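Local coordinates for protein globin (Geobacter sulfurreducens, PDB 2W31) that binds heme b with two axial histidines as the globin domain of a probably membrane-bound globin-coupled sensor, and probably binds oxygen there, at residues L44-P47 with E48-E51; I141-D144 with I145-S149. All blocks are in the same frame, centred on the assembly; numbering follows the deposited sequence. Where two conformers were deposited one is given.

Contact 1. Residues L44-P47 with E48-E51. With HEM (protoporphyrin IX containing Fe), chain C.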
loop_
_atom_site.group_PDB
_atom_site.type_symbol
_atom_site.label_atom_id
_atom_site.label_comp_id
_atom_site.label_asym_id
_atom_site.label_seq_id
_atom_site.Cartn_x
_atom_site.Cartn_y
_atom_site.Cartn_z
ATOM N N LEU A 44 19.946 -3.908 0.980
ATOM C CA LEU A 44 21.400 -3.800 1.168
ATOM C C LEU A 44 21.830 -2.352 1.020
ATOM O O LEU A 44 22.926 -1.960 1.449
ATOM C CB LEU A 44 22.137 -4.673 0.126
ATOM C CG LEU A 44 22.179 -6.204 0.325
ATOM C CD1 LEU A 44 22.845 -6.926 -0.855
ATOM C CD2 LEU A 44 22.881 -6.574 1.630
ATOM N N GLY A 45 20.965 -1.561 0.401
ATOM C CA GLY A 45 21.207 -0.143 0.159
ATOM C C GLY A 45 20.806 0.790 1.274
ATOM O O GLY A 45 21.128 1.971 1.232
ATOM N N ILE A 46 20.074 0.283 2.264
ATOM C CA ILE A 46 19.703 1.049 3.434
ATOM C C ILE A 46 20.481 0.471 4.633
ATOM O O ILE A 46 20.244 -0.669 5.018
ATOM C CB ILE A 46 18.163 0.958 3.754
ATOM C CG1 ILE A 46 17.303 1.520 2.609
ATOM C CG2 ILE A 46 17.843 1.696 5.044
ATOM C CD1 ILE A 46 15.821 1.180 2.709
ATOM N N PRO A 47 21.391 1.257 5.245
ATOM C CA PRO A 47 22.169 0.736 6.393
ATOM C C PRO A 47 21.372 -0.019 7.486
ATOM O O PRO A 47 21.781 -1.082 7.933
ATOM C CB PRO A 47 22.852 2.001 6.964
ATOM C CG PRO A 47 22.991 2.915 5.771
ATOM C CD PRO A 47 21.771 2.646 4.905
ATOM N N GLU A 48 20.232 0.505 7.906
ATOM C CA GLU A 48 19.421 -0.143 8.950
ATOM C C GLU A 48 18.872 -1.574 8.615
ATOM O O GLU A 48 18.878 -2.496 9.447
ATOM C CB GLU A 48 18.292 0.779 9.365
ATOM C CG GLU A 48 18.733 2.080 10.054
ATOM C CD GLU A 48 19.024 3.240 9.085
ATOM O OE1 GLU A 48 19.305 3.020 7.877
ATOM O OE2 GLU A 48 18.991 4.410 9.547
ATOM N N THR A 49 18.378 -1.758 7.394
ATOM C CA THR A 49 17.966 -3.090 6.954
ATOM C C THR A 49 19.211 -3.909 6.548
ATOM O O THR A 49 19.203 -5.119 6.708
ATOM C CB THR A 49 16.980 -3.030 5.789
ATOM O OG1 THR A 49 17.468 -2.123 4.781
ATOM C CG2 THR A 49 15.638 -2.552 6.296
ATOM N N ALA A 50 20.260 -3.251 6.053
ATOM C CA ALA A 50 21.475 -3.946 5.630
ATOM C C ALA A 50 22.078 -4.725 6.811
ATOM O O ALA A 50 22.687 -5.787 6.615
ATOM C CB ALA A 50 22.492 -2.980 5.015
ATOM N N GLU A 51 21.917 -4.202 8.030
ATOM C CA GLU A 51 22.345 -4.903 9.236
ATOM C C GLU A 51 21.838 -6.330 9.308
ATOM O O GLU A 51 22.596 -7.253 9.587
ATOM C CB GLU A 51 21.940 -4.172 10.518
ATOM C CG GLU A 51 22.723 -2.929 10.836
ATOM C CD GLU A 51 24.246 -3.189 10.912
ATOM O OE1 GLU A 51 24.714 -4.060 11.697
ATOM O OE2 GLU A 51 24.968 -2.501 10.176
HETATM C CHA HEM C . 11.669 -13.528 7.774
HETATM C CHB HEM C . 8.466 -12.000 4.514
HETATM C CHC HEM C . 10.324 -7.544 4.939
HETATM C CHD HEM C . 14.202 -9.426 7.119
HETATM C C1A HEM C . 10.630 -13.511 6.868
HETATM C C2A HEM C . 9.772 -14.633 6.531
HETATM C C3A HEM C . 8.894 -14.222 5.608
HETATM C C4A HEM C . 9.178 -12.812 5.363
HETATM C CMA HEM C . 7.772 -15.023 4.917
HETATM C CAA HEM C . 9.867 -16.059 7.163
HETATM C CBA HEM C . 9.207 -15.890 8.537
HETATM C CGA HEM C . 8.803 -17.186 9.212
HETATM O O1A HEM C . 7.843 -17.865 8.748
HETATM O O2A HEM C . 9.447 -17.528 10.243
HETATM C C1B HEM C . 8.601 -10.622 4.457
HETATM C C2B HEM C . 7.695 -9.686 3.810
HETATM C C3B HEM C . 8.199 -8.453 3.926
HETATM C C4B HEM C . 9.479 -8.572 4.612
HETATM C CMB HEM C . 6.373 -10.144 3.155
HETATM C CAB HEM C . 7.639 -7.132 3.404
HETATM C CBB HEM C . 7.071 -7.034 2.187
HETATM C C1C HEM C . 11.573 -7.672 5.492
HETATM C C2C HEM C . 12.575 -6.638 5.595
HETATM C C3C HEM C . 13.662 -7.169 6.163
HETATM C C4C HEM C . 13.369 -8.555 6.465
HETATM C CMC HEM C . 12.430 -5.195 5.117
HETATM C CAC HEM C . 14.975 -6.422 6.474
HETATM C CBC HEM C . 16.177 -6.837 6.083
HETATM C C1D HEM C . 13.826 -10.649 7.609
HETATM C C2D HEM C . 14.589 -11.437 8.588
HETATM C C3D HEM C . 13.806 -12.715 8.804
HETATM C C4D HEM C . 12.653 -12.595 7.918
HETATM C CMD HEM C . 15.889 -11.024 9.267
HETATM C CAD HEM C . 14.158 -13.921 9.717
HETATM C CBD HEM C . 13.846 -13.653 11.177
HETATM C CGD HEM C . 14.541 -14.718 12.002
HETATM O O1D HEM C . 15.796 -14.830 11.960
HETATM O O2D HEM C . 13.830 -15.459 12.715
HETATM N NA HEM C . 10.257 -12.407 6.133
HETATM N NB HEM C . 9.668 -9.909 4.934
HETATM N NC HEM C . 12.080 -8.851 6.029
HETATM N ND HEM C . 12.711 -11.374 7.258
HETATM FE FE HEM C . 11.181 -10.627 6.069
#
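Thr49 meets the carbonyl of Ile46 at the start of a short helix and turns its other branch to the heme. The methyl Thr49 CG2 packs against the vinyl group on pyrrole C, 3.9 Å from HEM CAC, while Thr49 CB lies as near to HEM CBC at the vinyl tip. The backbone of the same residue comes closer still, with Thr49 O 3.5 Å from HEM CBC. The hydroxyl is turned the other way, toward the preceding loop: Thr49 OG1 sits between the backbone N and the carbonyl carbon (chi1 48°), within 3.1 Å of Ile46 O and 3.3 Å from Ile46 CB. Its hydrogen bond goes to Leu43 O, near the end of helix 32-44. Ile46 is the N-cap residue of helix 47-50, and Pro47 takes the first helical position, where its lack of an N-H costs no helical bond. In this protoglobin domain the short helix borders the heme pocket beside the pyrrole C vinyl, through Thr49. Its first turn is fixed by Ala50 N, which donates to Ile46 O at 2.8 Å, nearly in line with the C=O bond (168° at the oxygen). Glu51 N follows with a longer bond of 3.1 Å to Pro47 O. On the flank of the turn, Glu48 bends at chi2 (88°) and brings Glu48 OE1 back to 3.5 Å from Ile46 CG2, the two side chains crossing at about a right angle. Tyr102 of helix 100-121 touches Ile46, Glu48 and Thr49, and His10 of the second subunit packs on Ile46.

Contact 2. Residues I141-D144 with I145-S149. With HEM (protoporphyrin IX containing Fe), chain C.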
loop_
_atom_site.group_PDB
_atom_site.type_symbol
_atom_site.label_atom_id
_atom_site.label_comp_id
_atom_site.label_asym_id
_atom_site.label_seq_id
_atom_site.Cartn_x
_atom_site.Cartn_y
_atom_site.Cartn_z
ATOM N N ILE A 141 -3.641 -6.494 1.727
ATOM C CA ILE A 141 -4.036 -7.453 2.760
ATOM C C ILE A 141 -2.809 -7.972 3.508
ATOM O O ILE A 141 -2.802 -8.002 4.750
ATOM C CB ILE A 141 -4.873 -8.614 2.159
ATOM C CG1 ILE A 141 -6.253 -8.090 1.733
ATOM C CG2 ILE A 141 -4.961 -9.838 3.139
ATOM C CD1 ILE A 141 -7.093 -9.006 0.808
ATOM N N ASN A 142 -1.747 -8.325 2.772
ATOM C CA ASN A 142 -0.503 -8.778 3.414
ATOM C C ASN A 142 0.065 -7.727 4.373
ATOM O O ASN A 142 0.417 -8.013 5.518
ATOM C CB ASN A 142 0.526 -9.194 2.354
ATOM C CG ASN A 142 0.338 -10.639 1.887
ATOM O OD1 ASN A 142 1.209 -11.492 2.158
ATOM N ND2 ASN A 142 -0.772 -10.928 1.229
ATOM N N LEU A 143 0.156 -6.489 3.888
ATOM C CA LEU A 143 0.702 -5.406 4.697
ATOM C C LEU A 143 -0.183 -5.126 5.928
ATOM O O LEU A 143 0.319 -4.856 7.038
ATOM C CB LEU A 143 0.798 -4.139 3.812
ATOM C CG LEU A 143 1.347 -2.883 4.504
ATOM C CD1 LEU A 143 2.753 -3.092 5.074
ATOM C CD2 LEU A 143 1.344 -1.718 3.502
ATOM N N ASP A 144 -1.494 -5.238 5.755
ATOM C CA ASP A 144 -2.472 -4.987 6.832
ATOM C C ASP A 144 -2.226 -6.006 7.962
ATOM O O ASP A 144 -2.032 -5.643 9.142
ATOM C CB ASP A 144 -3.869 -5.127 6.209
ATOM C CG ASP A 144 -5.047 -4.852 7.181
ATOM O OD1 ASP A 144 -4.865 -4.779 8.449
ATOM O OD2 ASP A 144 -6.189 -4.724 6.652
ATOM N N ILE A 145 -2.190 -7.288 7.618
ATOM C CA ILE A 145 -2.071 -8.341 8.641
ATOM C C ILE A 145 -0.695 -8.283 9.328
ATOM O O ILE A 145 -0.586 -8.420 10.562
ATOM C CB ILE A 145 -2.334 -9.734 8.022
ATOM C CG1 ILE A 145 -3.805 -9.893 7.635
ATOM C CG2 ILE A 145 -1.907 -10.839 9.018
ATOM C CD1 ILE A 145 -4.068 -10.879 6.499
ATOM N N MET A 146 0.351 -8.044 8.547
ATOM C CA MET A 146 1.701 -7.903 9.109
ATOM C C MET A 146 1.788 -6.704 10.055
ATOM O O MET A 146 2.434 -6.788 11.135
ATOM C CB MET A 146 2.759 -7.803 8.004
ATOM C CG MET A 146 2.995 -9.114 7.246
ATOM S SD MET A 146 4.326 -9.008 6.054
ATOM C CE MET A 146 5.809 -8.902 7.069
ATOM N N SER A 147 1.137 -5.596 9.662
ATOM C CA SER A 147 1.159 -4.360 10.470
ATOM C C SER A 147 0.490 -4.625 11.810
ATOM O O SER A 147 0.987 -4.175 12.876
ATOM C CB SER A 147 0.457 -3.202 9.758
ATOM O OG SER A 147 1.192 -2.830 8.639
ATOM N N ALA A 148 -0.614 -5.365 11.778
ATOM C CA ALA A 148 -1.337 -5.714 12.988
ATOM C C ALA A 148 -0.516 -6.570 13.970
ATOM O O ALA A 148 -0.734 -6.470 15.183
ATOM C CB ALA A 148 -2.630 -6.369 12.650
ATOM N N SER A 149 0.474 -7.325 13.479
ATOM C CA SER A 149 1.364 -8.099 14.382
ATOM C C SER A 149 2.195 -7.234 15.300
ATOM O O SER A 149 2.532 -7.656 16.413
ATOM C CB SER A 149 2.310 -9.001 13.600
ATOM O OG SER A 149 1.585 -9.902 12.815
HETATM C CHA HEM C . 11.669 -13.528 7.774
HETATM C CHB HEM C . 8.466 -12.000 4.514
HETATM C CHC HEM C . 10.324 -7.544 4.939
HETATM C CHD HEM C . 14.202 -9.426 7.119
HETATM C C1A HEM C . 10.630 -13.511 6.868
HETATM C C2A HEM C . 9.772 -14.633 6.531
HETATM C C3A HEM C . 8.894 -14.222 5.608
HETATM C C4A HEM C . 9.178 -12.812 5.363
HETATM C CMA HEM C . 7.772 -15.023 4.917
HETATM C CAA HEM C . 9.867 -16.059 7.163
HETATM C CBA HEM C . 9.207 -15.890 8.537
HETATM C CGA HEM C . 8.803 -17.186 9.212
HETATM O O1A HEM C . 7.843 -17.865 8.748
HETATM O O2A HEM C . 9.447 -17.528 10.243
HETATM C C1B HEM C . 8.601 -10.622 4.457
HETATM C C2B HEM C . 7.695 -9.686 3.810
HETATM C C3B HEM C . 8.199 -8.453 3.926
HETATM C C4B HEM C . 9.479 -8.572 4.612
HETATM C CMB HEM C . 6.373 -10.144 3.155
HETATM C CAB HEM C . 7.639 -7.132 3.404
HETATM C CBB HEM C . 7.071 -7.034 2.187
HETATM C C1C HEM C . 11.573 -7.672 5.492
HETATM C C2C HEM C . 12.575 -6.638 5.595
HETATM C C3C HEM C . 13.662 -7.169 6.163
HETATM C C4C HEM C . 13.369 -8.555 6.465
HETATM C CMC HEM C . 12.430 -5.195 5.117
HETATM C CAC HEM C . 14.975 -6.422 6.474
HETATM C CBC HEM C . 16.177 -6.837 6.083
HETATM C C1D HEM C . 13.826 -10.649 7.609
HETATM C C2D HEM C . 14.589 -11.437 8.588
HETATM C C3D HEM C . 13.806 -12.715 8.804
HETATM C C4D HEM C . 12.653 -12.595 7.918
HETATM C CMD HEM C . 15.889 -11.024 9.267
HETATM C CAD HEM C . 14.158 -13.921 9.717
HETATM C CBD HEM C . 13.846 -13.653 11.177
HETATM C CGD HEM C . 14.541 -14.718 12.002
HETATM O O1D HEM C . 15.796 -14.830 11.960
HETATM O O2D HEM C . 13.830 -15.459 12.715
HETATM N NA HEM C . 10.257 -12.407 6.133
HETATM N NB HEM C . 9.668 -9.909 4.934
HETATM N NC HEM C . 12.080 -8.851 6.029
HETATM N ND HEM C . 12.711 -11.374 7.258
HETATM FE FE HEM C . 11.181 -10.627 6.069
#
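Met146 lies over the backbone of Asn142 and runs from there to the heme. Met146 CB is 3.4 Å from Asn142 O, the carbonyl that accepts the Met146 N-H, and Met146 CG passes the same oxygen at 3.3 Å. The chain is extended as far as the sulfur and turns at chi3 (71°): Met146 SD reaches HEM CMB at 3.7 Å, and Met146 CE settles by pyrrole B, 3.8 Å from HEM C2B. With an alanine in place of Met146, the pyrrole B ring and its methyl would probably lose their thioether packing, leaving a gap close to the axial ligand His93. One residue further on, Leu143 O accepts two bonds from Ser147, whose N and OG arrive from opposite faces of the carbonyl plane. Ser147 OG lies 2.7 Å from Leu143 O and comes from above that plane, 36° out of it. On another side of the helix, Ile141 lies side by side with one of the two conformers of Ile145, CG2 against CD1. Asp144 reaches Tyr11 through OD2, and Leu143 packs on Leu143 of the second subunit. This is regular i to i+4 bonding in the C-terminal helix of a globin fold, with one face lining the heme pocket and another meeting the partner subunit.

In the fold
Both contacts touch the one heme, through different pyrroles: contact 1 meets the vinyl on pyrrole C, contact 2 the methyl and ring of pyrrole B. With centres about 22 Å apart and nearest atoms about 12 Å apart, they do not touch each other. Contact 1 is partly buried, its centre about 19 Å from that of the chain, against about 10 Å for contact 2, and its chemistry is that of a helix start, with backbone bonds to the Ile46 and Pro47 carbonyls and exposed glutamates. Contact 2 is buried in the last turns of helix 125-151, with repeated backbone bonds and mostly apolar side chains. Helix 100-121 packs on both, and each also meets the second subunit.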